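Bd0816 (Bdellovibrio bacteriovorus HD100, PDB 5CER) probably acts as a serine-type D-Ala-D-Ala carboxypeptidase of the peptidase S13 family, cleaving the terminal D-alanine from peptidoglycan peptides. Local coordinates at residues A[100-105]-A[174-179]; A[55-60]-A[67-72]; A[1-6]-A[346-351]. The protein carries 2 engineered substitutions. One frame throughout, in Å; residues are numbered along the deposited sequence.

Contact 1. Residues A[100-105]-A[174-179]; sequences ENLTFD and IEVRNI
Val176 meets Leu102 on the apolar face of this parallel strand pair. Its CG1 methyl lies 3.6 Å from Leu102 CB and also reaches Leu102 CD1. Arg177 comes next and turns to Glu100. The two side chains run side by side, and Glu100 OE1 forms a salt bridge with Arg177 NH1 at 2.7 Å. The arginine chain bends at chi3 (-89°), which brings NH1 back to the acid. The carboxylate and guanidinium planes stand 73° apart, and Glu100 OE2 lies over one guanidinium face, so this is not a flat two-bond pairing. Asn178 carries the backbone ladder. Its N donates to Glu100 O at 2.9 Å, and its O accepts from Leu102 N at 2.8 Å. Its amide runs beside that of Asn101, on the same face of the sheet. Ile179 follows on the face of Leu102. Its CA-H group contacts Leu102 O at 3.2 Å, and its CG2 sits at the edge of the Phe104 ring. Strand 175-181 is the outermost strand of this mixed sheet within the chain. Strand 98-104 separates it from strand 67-72, and helix 130-145 covers Phe104 and Ile179 through Leu141.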
loop_
_atom_site.group_PDB
_atom_site.type_symbol
_atom_site.label_atom_id
_atom_site.label_comp_id
_atom_site.label_asym_id
_atom_site.label_seq_id
_atom_site.Cartn_x
_atom_site.Cartn_y
_atom_site.Cartn_z
ATOM N N GLU A 100 27.081 13.857 23.067
ATOM C CA GLU A 100 27.578 13.074 24.219
ATOM C C GLU A 100 26.466 12.178 24.770
ATOM O O GLU A 100 26.475 10.977 24.520
ATOM C CB GLU A 100 28.101 13.974 25.332
ATOM C CG GLU A 100 29.518 14.482 25.162
ATOM C CD GLU A 100 30.530 13.379 24.945
ATOM O OE1 GLU A 100 30.696 12.563 25.858
ATOM O OE2 GLU A 100 31.200 13.378 23.889
ATOM N N ASN A 101 25.519 12.778 25.494
ATOM C CA ASN A 101 24.422 12.065 26.137
ATOM C C ASN A 101 23.133 12.358 25.397
ATOM O O ASN A 101 22.650 13.498 25.381
ATOM C CB ASN A 101 24.225 12.519 27.583
ATOM C CG ASN A 101 25.344 12.125 28.502
ATOM O OD1 ASN A 101 25.606 12.820 29.499
ATOM N ND2 ASN A 101 26.045 11.082 28.170
ATOM N N LEU A 102 22.590 11.308 24.789
ATOM C CA LEU A 102 21.340 11.379 24.103
ATOM C C LEU A 102 20.314 10.680 25.012
ATOM O O LEU A 102 20.340 9.471 25.185
ATOM C CB LEU A 102 21.464 10.719 22.728
ATOM C CG LEU A 102 20.435 11.074 21.640
ATOM C CD1 LEU A 102 20.812 10.889 20.163
ATOM C CD2 LEU A 102 19.300 10.188 21.963
ATOM N N THR A 103 19.404 11.455 25.570
ATOM C CA THR A 103 18.256 10.911 26.268
ATOM C C THR A 103 16.989 11.157 25.465
ATOM O O THR A 103 16.981 11.966 24.530
ATOM C CB THR A 103 18.137 11.522 27.682
ATOM O OG1 THR A 103 17.806 12.916 27.606
ATOM C CG2 THR A 103 19.433 11.377 28.433
ATOM N N PHE A 104 15.926 10.419 25.790
ATOM C CA PHE A 104 14.625 10.568 25.125
ATOM C C PHE A 104 13.531 10.168 26.092
ATOM O O PHE A 104 13.738 9.295 26.962
ATOM C CB PHE A 104 14.561 9.722 23.836
ATOM C CG PHE A 104 14.607 8.234 24.088
ATOM C CD1 PHE A 104 13.441 7.516 24.331
ATOM C CD2 PHE A 104 15.825 7.576 24.183
ATOM C CE1 PHE A 104 13.469 6.170 24.612
ATOM C CE2 PHE A 104 15.859 6.215 24.473
ATOM C CZ PHE A 104 14.665 5.509 24.678
ATOM N N ASP A 105 12.360 10.780 25.931
ATOM C CA ASP A 105 11.216 10.553 26.821
ATOM C C ASP A 105 10.206 9.514 26.249
ATOM O O ASP A 105 10.393 8.935 25.158
ATOM C CB ASP A 105 10.571 11.902 27.230
ATOM C CG ASP A 105 9.661 12.507 26.163
ATOM O OD1 ASP A 105 9.312 11.832 25.174
ATOM O OD2 ASP A 105 9.243 13.674 26.353
ATOM N N ILE A 174 26.607 12.121 12.081
ATOM C CA ILE A 174 26.405 12.312 13.496
ATOM C C ILE A 174 27.161 11.209 14.270
ATOM O O ILE A 174 27.413 10.127 13.737
ATOM C CB ILE A 174 24.896 12.304 13.831
ATOM C CG1 ILE A 174 24.624 13.016 15.162
ATOM C CG2 ILE A 174 24.340 10.893 13.856
ATOM C CD1 ILE A 174 24.730 14.515 15.075
ATOM N N GLU A 175 27.606 11.535 15.481
ATOM C CA GLU A 175 28.181 10.565 16.426
ATOM C C GLU A 175 27.404 10.712 17.721
ATOM O O GLU A 175 27.127 11.832 18.148
ATOM C CB GLU A 175 29.630 10.876 16.715
ATOM C CG GLU A 175 30.635 10.428 15.687
ATOM C CD GLU A 175 32.067 10.694 16.137
ATOM O OE1 GLU A 175 32.321 11.113 17.306
ATOM O OE2 GLU A 175 32.970 10.476 15.311
ATOM N N VAL A 176 27.096 9.595 18.355
ATOM C CA VAL A 176 26.409 9.581 19.631
ATOM C C VAL A 176 27.115 8.609 20.549
ATOM O O VAL A 176 27.246 7.424 20.264
ATOM C CB VAL A 176 24.933 9.161 19.483
ATOM C CG1 VAL A 176 24.186 9.268 20.807
ATOM C CG2 VAL A 176 24.268 10.016 18.428
ATOM N N ARG A 177 27.596 9.124 21.649
ATOM C CA ARG A 177 28.293 8.319 22.619
ATOM C C ARG A 177 27.387 7.467 23.515
ATOM O O ARG A 177 27.619 6.282 23.643
ATOM C CB ARG A 177 29.092 9.245 23.530
ATOM C CG ARG A 177 30.091 8.473 24.355
ATOM C CD ARG A 177 31.191 9.277 24.962
ATOM N NE ARG A 177 32.385 9.444 24.131
ATOM C CZ ARG A 177 33.210 10.450 24.333
ATOM N NH1 ARG A 177 32.983 11.262 25.355
ATOM N NH2 ARG A 177 34.267 10.643 23.568
ATOM N N ASN A 178 26.447 8.103 24.210
ATOM C CA ASN A 178 25.581 7.421 25.162
ATOM C C ASN A 178 24.151 7.695 24.828
ATOM O O ASN A 178 23.812 8.774 24.365
ATOM C CB ASN A 178 25.858 7.876 26.577
ATOM C CG ASN A 178 27.178 7.335 27.097
ATOM O OD1 ASN A 178 27.422 6.141 27.081
ATOM N ND2 ASN A 178 28.049 8.223 27.552
ATOM N N ILE A 179 23.343 6.680 25.025
ATOM C CA ILE A 179 21.933 6.722 24.729
ATOM C C ILE A 179 21.215 6.093 25.943
ATOM O O ILE A 179 21.606 5.014 26.396
ATOM C CB ILE A 179 21.628 5.907 23.433
ATOM C CG1 ILE A 179 22.219 6.592 22.179
ATOM C CG2 ILE A 179 20.137 5.674 23.270
ATOM C CD1 ILE A 179 22.633 5.625 21.077
#

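Contact 2. Residues A[55-60]-A[67-72]; sequences TVLHLT and MDLHVE
Leu57, Leu59, Met67, Leu69 and Val71 form the apolar face of this antiparallel hairpin. Leu69 CD1 reaches across to Leu57 CB at 3.8 Å and to Leu59 CG at 4.3 Å. CG of Leu69 is anti to the backbone N (chi1 172°), which swings CD1 toward the partner strand. Leu59 CD2 packs on Met67 CG at 3.7 Å, the two side chains crossing at about a right angle. The side chains of Leu57 and Val71 lie alongside each other, CD2 touching CG1. Val196 of strand 194-199 touches Leu57 and Leu59 too. The backbone joins the strands through paired hydrogen bonds at Val56-Glu72, His58-His70 and Thr60-Asp68. These residues point to the other, more polar face. There His58 NE2 donates to Glu72 OE1 at 3.1 Å in an almost straight bond (171°). The acceptor lies in the ring plane, and ring and carboxylate are 14° from coplanar. Tyr187 meets the His58 ring and stacks on that of His70, whose ND1 is hydrogen-bonded to Thr103 OG1. The bond to Glu72 fixes the flip of the His58 imidazole and puts a proton on NE2. A carboxylate so placed would probably make this histidine more basic.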
loop_
_atom_site.group_PDB
_atom_site.type_symbol
_atom_site.label_atom_id
_atom_site.label_comp_id
_atom_site.label_asym_id
_atom_site.label_seq_id
_atom_site.Cartn_x
_atom_site.Cartn_y
_atom_site.Cartn_z
ATOM N N THR A 55 8.275 17.387 17.424
ATOM C CA THR A 55 9.272 16.794 18.261
ATOM C C THR A 55 10.256 17.887 18.711
ATOM O O THR A 55 10.830 18.618 17.896
ATOM C CB THR A 55 9.942 15.626 17.534
ATOM O OG1 THR A 55 8.954 14.748 16.950
ATOM C CG2 THR A 55 10.776 14.810 18.485
ATOM N N VAL A 56 10.473 17.999 20.022
ATOM C CA VAL A 56 11.343 19.050 20.577
ATOM C C VAL A 56 12.710 18.458 21.008
ATOM O O VAL A 56 12.785 17.426 21.667
ATOM C CB VAL A 56 10.681 19.811 21.741
ATOM C CG1 VAL A 56 11.542 20.986 22.167
ATOM C CG2 VAL A 56 9.309 20.309 21.337
ATOM N N LEU A 57 13.775 19.136 20.580
ATOM C CA LEU A 57 15.140 18.696 20.764
ATOM C C LEU A 57 15.796 19.744 21.667
ATOM O O LEU A 57 15.852 20.924 21.326
ATOM C CB LEU A 57 15.853 18.616 19.412
ATOM C CG LEU A 57 15.151 17.817 18.315
ATOM C CD1 LEU A 57 15.765 18.084 16.976
ATOM C CD2 LEU A 57 15.183 16.331 18.607
ATOM N N HIS A 58 16.294 19.290 22.809
ATOM C CA HIS A 58 16.863 20.105 23.887
ATOM C C HIS A 58 18.380 19.877 23.871
ATOM O O HIS A 58 18.855 18.817 24.248
ATOM C CB HIS A 58 16.229 19.676 25.221
ATOM C CG HIS A 58 14.783 20.022 25.313
ATOM N ND1 HIS A 58 14.343 21.293 25.616
ATOM C CD2 HIS A 58 13.676 19.282 25.097
ATOM C CE1 HIS A 58 13.025 21.314 25.599
ATOM N NE2 HIS A 58 12.595 20.107 25.281
ATOM N N LEU A 59 19.103 20.873 23.384
ATOM C CA LEU A 59 20.515 20.775 23.063
ATOM C C LEU A 59 21.307 21.613 24.069
ATOM O O LEU A 59 21.092 22.838 24.195
ATOM C CB LEU A 59 20.710 21.276 21.637
ATOM C CG LEU A 59 20.434 20.223 20.573
ATOM C CD1 LEU A 59 19.698 20.833 19.389
ATOM C CD2 LEU A 59 21.692 19.536 20.081
ATOM N N THR A 60 22.195 20.952 24.823
ATOM C CA THR A 60 22.980 21.608 25.854
ATOM C C THR A 60 24.469 21.383 25.568
ATOM O O THR A 60 24.893 20.239 25.490
ATOM C CB THR A 60 22.600 21.037 27.250
ATOM O OG1 THR A 60 21.187 21.133 27.465
ATOM C CG2 THR A 60 23.350 21.739 28.371
ATOM N N MET A 67 27.313 18.313 22.070
ATOM C CA MET A 67 26.036 18.588 22.695
ATOM C C MET A 67 25.531 17.362 23.473
ATOM O O MET A 67 25.841 16.236 23.129
ATOM C CB MET A 67 24.998 18.968 21.626
ATOM C CG MET A 67 25.180 20.305 20.908
ATOM S SD MET A 67 25.308 21.767 21.949
ATOM C CE MET A 67 24.438 23.046 21.074
ATOM N N ASP A 68 24.857 17.601 24.586
ATOM C CA ASP A 68 23.892 16.651 25.118
ATOM C C ASP A 68 22.561 16.973 24.417
ATOM O O ASP A 68 22.290 18.133 24.073
ATOM C CB ASP A 68 23.712 16.766 26.637
ATOM C CG ASP A 68 24.913 16.215 27.455
ATOM O OD1 ASP A 68 25.695 15.418 26.932
ATOM O OD2 ASP A 68 25.066 16.613 28.628
ATOM N N LEU A 69 21.755 15.941 24.214
ATOM C CA LEU A 69 20.468 16.057 23.567
ATOM C C LEU A 69 19.392 15.292 24.383
ATOM O O LEU A 69 19.531 14.095 24.646
ATOM C CB LEU A 69 20.553 15.469 22.158
ATOM C CG LEU A 69 19.263 15.304 21.348
ATOM C CD1 LEU A 69 18.396 16.563 21.376
ATOM C CD2 LEU A 69 19.644 14.999 19.914
ATOM N N HIS A 70 18.320 15.981 24.760
ATOM C CA HIS A 70 17.120 15.312 25.258
ATOM C C HIS A 70 16.007 15.472 24.219
ATOM O O HIS A 70 15.655 16.603 23.856
ATOM C CB HIS A 70 16.652 15.880 26.605
ATOM C CG HIS A 70 15.409 15.226 27.108
ATOM N ND1 HIS A 70 15.384 13.917 27.533
ATOM C CD2 HIS A 70 14.134 15.679 27.207
ATOM C CE1 HIS A 70 14.151 13.588 27.881
ATOM N NE2 HIS A 70 13.375 14.645 27.715
ATOM N N VAL A 71 15.445 14.349 23.761
ATOM C CA VAL A 71 14.362 14.366 22.796
ATOM C C VAL A 71 13.074 14.291 23.563
ATOM O O VAL A 71 12.778 13.278 24.237
ATOM C CB VAL A 71 14.451 13.160 21.826
ATOM C CG1 VAL A 71 13.391 13.269 20.730
ATOM C CG2 VAL A 71 15.854 13.063 21.222
ATOM N N GLU A 72 12.290 15.354 23.442
ATOM C CA GLU A 72 10.932 15.380 23.946
ATOM C C GLU A 72 10.044 14.983 22.768
ATOM O O GLU A 72 9.904 15.725 21.821
ATOM C CB GLU A 72 10.575 16.756 24.464
ATOM C CG GLU A 72 9.177 16.884 25.032
ATOM C CD GLU A 72 8.801 18.311 25.343
ATOM O OE1 GLU A 72 9.679 19.169 25.305
ATOM O OE2 GLU A 72 7.622 18.584 25.632
#

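Contact 3. Residues A[1-6]-A[346-351]; sequences MVYVNS and LLHTDM. Engineered in segment 1-6: Met1 (natural residue Lys).
The amino group of Met1, an engineered residue at the start of the chain, is gripped by three acidic or amide groups. Asp350 OD2 binds Met1 N at 2.9 Å in a salt bridge, using the lone pair that points away from its other oxygen. Gln353 OE1 and Asp357 OD2 also take hydrogen bonds from this nitrogen. The second oxygen of Asp350 pairs with Lys326 and receives a weak bond from His348 NE2. The Asp350 carboxylate thus ties the chain terminus to Lys326.

The strands then run antiparallel. His348 N donates to Tyr3 O at 2.8 Å, and Tyr3 N returns a longer bond to His348 O. Tyr3 holds its CG between the backbone N and the carbonyl carbon (chi1 53°), which lays the ring alongside His348, against its CB. The two rings are nearly parallel, 9° apart, but offset, with little of one above the other. His348 CB makes a CH-pi contact with the Tyr3 ring, 3.7 Å from its centroid, while Tyr3 OH sits over the imidazole.

Farther along, the register slips by one: Asn5 and Ser6 together sit opposite the single residue Leu346, a classic beta bulge. Leu346 O accepts from Asn5 N at 2.9 Å and from Ser6 N at 3.3 Å. Leu346 N closes the pair by binding Ser6 O. The bulge lies in the large antiparallel sheet, where strand 3-11 from the start of the chain sits beside strand 339-348, which leads into helix 356-375 late in the chain. This pairing is characteristic of the penicillin-binding and beta-lactamase fold.

On the face toward helix 356-375, Leu347 spreads its two methyls. CD1 touches Val2 CG1, and CD2 touches Val4 CG2 at 4.0 Å. Val2 packs in turn on Met364 of that helix. Asn5 ND2 donates to a water at 3.0 Å, which gives a weak bond to Leu347 O.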
loop_
_atom_site.group_PDB
_atom_site.type_symbol
_atom_site.label_atom_id
_atom_site.label_comp_id
_atom_site.label_asym_id
_atom_site.label_seq_id
_atom_site.Cartn_x
_atom_site.Cartn_y
_atom_site.Cartn_z
ATOM N N MET A 1 -11.619 -20.341 -1.621
ATOM C CA MET A 1 -12.856 -19.889 -2.329
ATOM C C MET A 1 -12.933 -18.375 -2.403
ATOM O O MET A 1 -12.519 -17.679 -1.435
ATOM C CB MET A 1 -14.121 -20.430 -1.661
ATOM C CG MET A 1 -14.393 -21.868 -2.025
ATOM S SD MET A 1 -15.740 -22.746 -1.193
ATOM C CE MET A 1 -16.871 -21.448 -0.878
ATOM N N VAL A 2 -13.461 -17.859 -3.513
ATOM C CA VAL A 2 -13.560 -16.433 -3.708
ATOM C C VAL A 2 -14.963 -16.079 -4.027
ATOM O O VAL A 2 -15.551 -16.641 -4.950
ATOM C CB VAL A 2 -12.654 -15.951 -4.853
ATOM C CG1 VAL A 2 -12.696 -14.433 -4.966
ATOM C CG2 VAL A 2 -11.207 -16.394 -4.613
ATOM N N TYR A 3 -15.494 -15.112 -3.304
ATOM C CA TYR A 3 -16.839 -14.641 -3.541
ATOM C C TYR A 3 -17.131 -13.304 -2.916
ATOM O O TYR A 3 -16.408 -12.829 -2.019
ATOM C CB TYR A 3 -17.878 -15.651 -3.042
ATOM C CG TYR A 3 -17.721 -16.095 -1.614
ATOM C CD1 TYR A 3 -18.284 -15.372 -0.560
ATOM C CD2 TYR A 3 -17.022 -17.274 -1.310
ATOM C CE1 TYR A 3 -18.152 -15.807 0.757
ATOM C CE2 TYR A 3 -16.891 -17.716 0.006
ATOM C CZ TYR A 3 -17.467 -16.986 1.019
ATOM O OH TYR A 3 -17.326 -17.431 2.302
ATOM N N VAL A 4 -18.217 -12.705 -3.410
ATOM C CA VAL A 4 -18.654 -11.363 -2.989
ATOM C C VAL A 4 -19.349 -11.451 -1.628
ATOM O O VAL A 4 -20.275 -12.190 -1.485
ATOM C CB VAL A 4 -19.613 -10.734 -4.009
ATOM C CG1 VAL A 4 -20.155 -9.395 -3.473
ATOM C CG2 VAL A 4 -18.902 -10.505 -5.346
ATOM N N ASN A 5 -18.807 -10.768 -0.631
ATOM C CA ASN A 5 -19.478 -10.572 0.615
ATOM C C ASN A 5 -20.510 -9.507 0.440
ATOM O O ASN A 5 -21.635 -9.676 0.769
ATOM C CB ASN A 5 -18.467 -10.205 1.718
ATOM C CG ASN A 5 -17.654 -11.426 2.226
ATOM O OD1 ASN A 5 -18.172 -12.537 2.243
ATOM N ND2 ASN A 5 -16.396 -11.202 2.666
ATOM N N SER A 6 -20.113 -8.399 -0.135
ATOM C CA SER A 6 -20.922 -7.199 -0.123
ATOM C C SER A 6 -20.331 -6.150 -1.090
ATOM O O SER A 6 -19.106 -6.010 -1.191
ATOM C CB SER A 6 -20.863 -6.623 1.283
ATOM O OG SER A 6 -21.806 -5.603 1.424
ATOM N N LEU A 346 -16.251 -5.763 -0.917
ATOM C CA LEU A 346 -15.673 -6.681 0.021
ATOM C C LEU A 346 -15.802 -8.107 -0.547
ATOM O O LEU A 346 -16.909 -8.593 -0.736
ATOM C CB LEU A 346 -16.403 -6.535 1.382
ATOM C CG LEU A 346 -16.366 -5.046 1.938
ATOM C CD1 LEU A 346 -17.243 -4.732 3.120
ATOM C CD2 LEU A 346 -14.966 -4.858 2.469
ATOM N N LEU A 347 -14.671 -8.768 -0.755
ATOM C CA LEU A 347 -14.632 -10.160 -1.194
ATOM C C LEU A 347 -14.007 -11.092 -0.133
ATOM O O LEU A 347 -13.130 -10.694 0.651
ATOM C CB LEU A 347 -13.797 -10.311 -2.482
ATOM C CG LEU A 347 -14.008 -9.701 -3.873
ATOM C CD1 LEU A 347 -13.719 -10.586 -5.073
ATOM C CD2 LEU A 347 -15.440 -9.311 -3.837
ATOM N N HIS A 348 -14.482 -12.340 -0.099
ATOM C CA HIS A 348 -13.881 -13.399 0.700
ATOM C C HIS A 348 -12.841 -14.086 -0.148
ATOM O O HIS A 348 -13.023 -14.214 -1.389
ATOM C CB HIS A 348 -14.959 -14.400 1.153
ATOM C CG HIS A 348 -14.406 -15.570 1.925
ATOM N ND1 HIS A 348 -14.326 -15.619 3.304
ATOM C CD2 HIS A 348 -13.856 -16.727 1.486
ATOM C CE1 HIS A 348 -13.768 -16.756 3.672
ATOM N NE2 HIS A 348 -13.477 -17.449 2.593
ATOM N N THR A 349 -11.760 -14.526 0.504
ATOM C CA THR A 349 -10.749 -15.382 -0.094
ATOM C C THR A 349 -10.359 -16.441 0.936
ATOM O O THR A 349 -10.692 -16.289 2.106
ATOM C CB THR A 349 -9.463 -14.611 -0.522
ATOM O OG1 THR A 349 -8.843 -13.928 0.593
ATOM C CG2 THR A 349 -9.775 -13.632 -1.644
ATOM N N ASP A 350 -9.619 -17.480 0.508
ATOM C CA ASP A 350 -8.996 -18.489 1.426
ATOM C C ASP A 350 -7.598 -18.893 0.960
ATOM O O ASP A 350 -7.426 -19.846 0.193
ATOM C CB ASP A 350 -9.845 -19.787 1.525
ATOM C CG ASP A 350 -11.288 -19.545 2.019
ATOM O OD1 ASP A 350 -11.460 -19.369 3.261
ATOM O OD2 ASP A 350 -12.199 -19.596 1.155
ATOM N N MET A 351 -6.598 -18.154 1.408
ATOM C CA MET A 351 -5.217 -18.459 1.033
ATOM C C MET A 351 -4.818 -19.823 1.470
ATOM O O MET A 351 -4.020 -20.455 0.817
ATOM C CB MET A 351 -4.264 -17.486 1.648
ATOM C CG MET A 351 -4.473 -16.075 1.164
ATOM S SD MET A 351 -4.390 -15.792 -0.624
ATOM C CE MET A 351 -4.823 -14.033 -0.422
HETATM O O HOH W 1 -14.469 -9.042 3.296
#

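In the fold
Contacts 1 and 2 belong to one mixed sheet, with centres 9 Å apart. Strands 98-104 and 67-72 are neighbours in it. They are stitched by Glu100 N and Met67 O at 2.7 Å and by Thr103 OG1 and His70 ND1 at 2.6 Å, both probable hydrogen bonds. Contact 3 lies on the opposite side of the chain's centre, in a separate antiparallel sheet. Its centre is about 50 Å from that of contact 1 and 51 Å from that of contact 2. Along the chain it encloses both. One strand separates it from strand 317-324, whose Lys-Thr-Gly sequence probably lines the active site, as in relatives.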